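Diadenosine Tetraphosphate Hydrolase (PDB 1KTG) hydrolyses diadenosine tetraphosphate asymmetrically to AMP and ATP, using divalent metal ions, as a member of the Nudix hydrolase family. Local coordinates at residues F20-A25 with W32-G37. Sequence-based numbering, arbitrary orientation.
Sequences FLLLQA and WTPPKG. With MG (magnesium ion), chain F; AMP (adenosine monophosphate), chain J.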
ATOM      1  N   PHE A  20       8.393  -3.356  -3.664  1.00  5.46           N
ATOM      2  CA  PHE A  20       7.113  -2.807  -3.187  1.00  5.44           C
ATOM      3  C   PHE A  20       6.517  -1.789  -4.173  1.00  6.04           C
ATOM      4  O   PHE A  20       7.239  -0.941  -4.733  1.00  6.00           O
ATOM      5  CB  PHE A  20       7.313  -2.122  -1.824  1.00  5.19           C
ATOM      6  CG  PHE A  20       7.833  -3.046  -0.760  1.00  4.50           C
ATOM      7  CD1 PHE A  20       9.186  -3.131  -0.513  1.00  6.23           C
ATOM      8  CD2 PHE A  20       6.968  -3.862  -0.047  1.00  7.13           C
ATOM      9  CE1 PHE A  20       9.682  -3.998   0.449  1.00  6.59           C
ATOM     10  CE2 PHE A  20       7.453  -4.729   0.922  1.00  7.74           C
ATOM     11  CZ  PHE A  20       8.818  -4.798   1.157  1.00  7.72           C
ATOM     12  N   LEU A  21       5.203  -1.847  -4.369  1.00  5.59           N
ATOM     13  CA  LEU A  21       4.535  -0.934  -5.291  1.00  6.05           C
ATOM     14  C   LEU A  21       4.131   0.367  -4.596  1.00  6.45           C
ATOM     15  O   LEU A  21       3.433   0.347  -3.593  1.00  6.85           O
ATOM     16  CB  LEU A  21       3.295  -1.590  -5.911  1.00  6.21           C
ATOM     17  CG  LEU A  21       2.481  -0.724  -6.888  1.00  6.39           C
ATOM     18  CD1 LEU A  21       3.293  -0.343  -8.124  1.00  5.58           C
ATOM     19  CD2 LEU A  21       1.169  -1.403  -7.292  1.00  6.18           C
ATOM     20  N   LEU A  22       4.596   1.488  -5.125  1.00  6.41           N
ATOM     21  CA  LEU A  22       4.201   2.789  -4.620  1.00  6.45           C
ATOM     22  C   LEU A  22       3.531   3.566  -5.742  1.00  6.62           C
ATOM     23  O   LEU A  22       3.935   3.452  -6.919  1.00  6.11           O
ATOM     24  CB  LEU A  22       5.399   3.567  -4.075  1.00  6.51           C
ATOM     25  CG  LEU A  22       6.060   2.975  -2.830  1.00  7.37           C
ATOM     26  CD1 LEU A  22       7.245   3.838  -2.426  1.00  7.32           C
ATOM     27  CD2 LEU A  22       5.082   2.862  -1.675  1.00  8.23           C
ATOM     28  N   LEU A  23       2.523   4.357  -5.359  1.00  6.02           N
ATOM     29  CA  LEU A  23       1.751   5.210  -6.270  1.00  5.81           C
ATOM     30  C   LEU A  23       1.913   6.688  -5.893  1.00  6.03           C
ATOM     31  O   LEU A  23       1.879   7.066  -4.720  1.00  5.79           O
ATOM     32  CB  LEU A  23       0.266   4.859  -6.207  1.00  5.88           C
ATOM     33  CG  LEU A  23      -0.132   3.392  -6.294  1.00  5.77           C
ATOM     34  CD1 LEU A  23      -1.648   3.288  -6.192  1.00  5.51           C
ATOM     35  CD2 LEU A  23       0.363   2.761  -7.584  1.00  6.88           C
ATOM     36  N   GLN A  24       2.087   7.524  -6.900  1.00  5.30           N
ATOM     37  CA  GLN A  24       2.277   8.940  -6.676  1.00  5.63           C
ATOM     38  C   GLN A  24       0.963   9.683  -6.890  1.00  5.42           C
ATOM     39  O   GLN A  24       0.356   9.609  -7.969  1.00  4.95           O
ATOM     40  CB  GLN A  24       3.357   9.485  -7.605  1.00  5.68           C
ATOM     41  CG  GLN A  24       3.819  10.853  -7.212  1.00  6.01           C
ATOM     42  CD  GLN A  24       4.700  11.500  -8.255  1.00  6.81           C
ATOM     43  OE1 GLN A  24       4.564  11.228  -9.450  1.00  6.78           O
ATOM     44  NE2 GLN A  24       5.594  12.376  -7.808  1.00  6.77           N
ATOM     45  N   ALA A  25       0.525  10.396  -5.856  1.00  5.77           N
ATOM     46  CA  ALA A  25      -0.727  11.136  -5.902  1.00  5.94           C
ATOM     47  C   ALA A  25      -0.692  12.177  -7.005  1.00  6.18           C
ATOM     48  O   ALA A  25       0.328  12.809  -7.243  1.00  5.77           O
ATOM     49  CB  ALA A  25      -0.985  11.810  -4.578  1.00  6.16           C
ATOM     50  N   TRP A  32       3.878   9.660  -2.138  1.00  6.83           N
ATOM     51  CA  TRP A  32       3.795   8.283  -2.581  1.00  6.31           C
ATOM     52  C   TRP A  32       3.363   7.342  -1.454  1.00  6.53           C
ATOM     53  O   TRP A  32       3.915   7.380  -0.363  1.00  5.99           O
ATOM     54  CB  TRP A  32       5.186   7.828  -3.044  1.00  6.19           C
ATOM     55  CG  TRP A  32       5.798   8.551  -4.219  1.00  5.56           C
ATOM     56  CD1 TRP A  32       6.348   9.804  -4.230  1.00  4.88           C
ATOM     57  CD2 TRP A  32       5.970   8.033  -5.541  1.00  5.66           C
ATOM     58  NE1 TRP A  32       6.839  10.099  -5.481  1.00  5.04           N
ATOM     59  CE2 TRP A  32       6.618   9.026  -6.306  1.00  5.78           C
ATOM     60  CE3 TRP A  32       5.636   6.826  -6.161  1.00  6.07           C
ATOM     61  CZ2 TRP A  32       6.927   8.851  -7.644  1.00  6.51           C
ATOM     62  CZ3 TRP A  32       5.942   6.653  -7.484  1.00  5.27           C
ATOM     63  CH2 TRP A  32       6.587   7.657  -8.217  1.00  6.31           C
ATOM     64  N   THR A  33       2.386   6.487  -1.733  1.00  6.63           N
ATOM     65  CA  THR A  33       1.947   5.474  -0.775  1.00  6.66           C
ATOM     66  C   THR A  33       1.550   4.245  -1.564  1.00  6.75           C
ATOM     67  O   THR A  33       1.385   4.317  -2.784  1.00  6.76           O
ATOM     68  CB  THR A  33       0.714   5.922   0.032  1.00  6.78           C
ATOM     69  OG1 THR A  33      -0.459   5.791  -0.780  1.00  6.95           O
ATOM     70  CG2 THR A  33       0.770   7.398   0.435  1.00  7.91           C
ATOM     71  N   PRO A  34       1.394   3.111  -0.889  1.00  6.44           N
ATOM     72  CA  PRO A  34       0.836   1.934  -1.549  1.00  6.27           C
ATOM     73  C   PRO A  34      -0.634   2.237  -1.808  1.00  6.22           C
ATOM     74  O   PRO A  34      -1.115   3.256  -1.310  1.00  6.44           O
ATOM     75  CB  PRO A  34       0.998   0.819  -0.497  1.00  6.28           C
ATOM     76  CG  PRO A  34       1.989   1.355   0.481  1.00  6.62           C
ATOM     77  CD  PRO A  34       1.741   2.839   0.514  1.00  6.50           C
ATOM     78  N   PRO A  35      -1.331   1.407  -2.574  1.00  6.40           N
ATOM     79  CA  PRO A  35      -2.749   1.647  -2.845  1.00  6.12           C
ATOM     80  C   PRO A  35      -3.508   1.665  -1.534  1.00  6.22           C
ATOM     81  O   PRO A  35      -3.340   0.755  -0.743  1.00  5.91           O
ATOM     82  CB  PRO A  35      -3.158   0.441  -3.700  1.00  6.47           C
ATOM     83  CG  PRO A  35      -1.851  -0.137  -4.213  1.00  6.16           C
ATOM     84  CD  PRO A  35      -0.838   0.177  -3.212  1.00  5.90           C
ATOM     85  N   LYS A  36      -4.325   2.689  -1.296  1.00  6.43           N
ATOM     86  CA  LYS A  36      -5.058   2.790  -0.032  1.00  6.25           C
ATOM     87  C   LYS A  36      -6.092   3.897  -0.102  1.00  6.13           C
ATOM     88  O   LYS A  36      -5.969   4.814  -0.901  1.00  6.47           O
ATOM     89  CB  LYS A  36      -4.099   3.071   1.125  1.00  6.03           C
ATOM     90  CG  LYS A  36      -3.388   4.402   1.024  1.00  6.71           C
ATOM     91  CD  LYS A  36      -4.098   5.515   1.771  1.00  7.23           C
ATOM     92  CE  LYS A  36      -3.223   6.775   1.893  1.00  8.28           C
ATOM     93  NZ  LYS A  36      -2.869   7.417   0.580  1.00  9.69           N
ATOM     94  N   GLY A  37      -7.099   3.834   0.751  1.00  6.11           N
ATOM     95  CA  GLY A  37      -8.123   4.858   0.729  1.00  6.17           C
ATOM     96  C   GLY A  37      -9.074   4.776   1.903  1.00  6.05           C
ATOM     97  O   GLY A  37      -8.971   3.909   2.764  1.00  5.50           O
TER
HETATM   98 MG    MG F 502      -6.032   6.489  -2.052  1.00  9.00          MG
HETATM   99  P   AMP J 701      -3.127  10.568   2.217  1.00 20.52           P
HETATM  100  O1P AMP J 701      -2.131   9.777   1.392  1.00 18.83           O
HETATM  101  O2P AMP J 701      -3.391   9.876   3.535  1.00 21.18           O
HETATM  102  O3P AMP J 701      -4.313  10.900   1.361  1.00 19.51           O
HETATM  103  O5' AMP J 701      -2.393  11.962   2.551  1.00 21.42           O
HETATM  104  C5' AMP J 701      -3.072  13.012   3.232  1.00 20.87           C
HETATM  105  C4' AMP J 701      -2.036  14.019   3.697  1.00 21.33           C
HETATM  106  O4' AMP J 701      -1.245  13.396   4.703  1.00 21.85           O
HETATM  107  C3' AMP J 701      -1.100  14.438   2.574  1.00 21.74           C
HETATM  108  O3' AMP J 701      -0.872  15.838   2.652  1.00 23.74           O
HETATM  109  C2' AMP J 701       0.172  13.638   2.807  1.00 21.27           C
HETATM  110  O2' AMP J 701       1.350  14.384   2.539  1.00 21.55           O
HETATM  111  C1' AMP J 701       0.115  13.267   4.280  1.00 21.71           C
HETATM  112  N9  AMP J 701       0.596  11.899   4.585  1.00 22.06           N
HETATM  113  C8  AMP J 701       0.439  10.773   3.856  1.00 21.33           C
HETATM  114  N7  AMP J 701       1.026   9.729   4.491  1.00 21.61           N
HETATM  115  C5  AMP J 701       1.553  10.169   5.630  1.00 22.20           C
HETATM  116  C6  AMP J 701       2.305   9.567   6.749  1.00 22.09           C
HETATM  117  N6  AMP J 701       2.603   8.244   6.743  1.00 21.16           N
HETATM  118  N1  AMP J 701       2.685  10.369   7.756  1.00 22.63           N
HETATM  119  C2  AMP J 701       2.392  11.687   7.765  1.00 23.35           C
HETATM  120  N3  AMP J 701       1.706  12.291   6.769  1.00 22.72           N
HETATM  121  C4  AMP J 701       1.276  11.602   5.701  1.00 22.56           C
HETATM  122  O   HOH W   1      -0.146   8.415  -3.018  1.00 23.68           O
HETATM  123  O   HOH W   2      -3.939   6.148  -2.221  1.00  6.07           O
HETATM  124  O   HOH W   3      -5.581   7.825  -0.493  1.00  9.71           O
HETATM  125  O   HOH W   4      -5.869   8.132  -3.408  1.00  8.11           O
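Three donors converge on the carbonyl oxygen of Leu23: Thr33 N in a hydrogen bond of 3.1 Å lying in the carbonyl plane, a water, and the CA-H of Trp32, whose CA comes to 3.1 Å from Leu23 O. The return bond, Leu23 N to Thr33 O at 2.8 Å, closes the antiparallel hydrogen-bonded pair of a beta hairpin. The same water donates weakly to Thr33 OG1, which gives its own proton to Pro34 O and accepts Lys36 NZ, so the threonine hydroxyl is held from several directions.

In the neighbouring non-hydrogen-bonded pair, Gln24 lies over one face of the Trp32 indole. Its CB sits 3.4 Å from the centroid of the six-membered ring, almost on the ring normal, a CH-pi contact. With CG anti to the backbone N (chi1 -167°), the extended chain runs on across the indole, and its amide plane is inclined 26° to the ring. Beyond Thr33 the strand breaks at two prolines: Leu22 CD2 packs on Pro34 CD, and Leu23 CD1 reaches Pro35 CG at 4.0 Å, the side chains crossing at about a right angle.

After this break the chain carries Lys36 to the active site, where its O binds magnesium at 2.0 Å and its NZ donates to AMP O1P at 2.6 Å. Glu56 binds the same metal, and Gly37 begins the Nudix box. Strand 104-110 pairs with the far edge of strand 17-25, while Tyr87 of strand 81-92 packs against Thr33, Pro34 and Lys36.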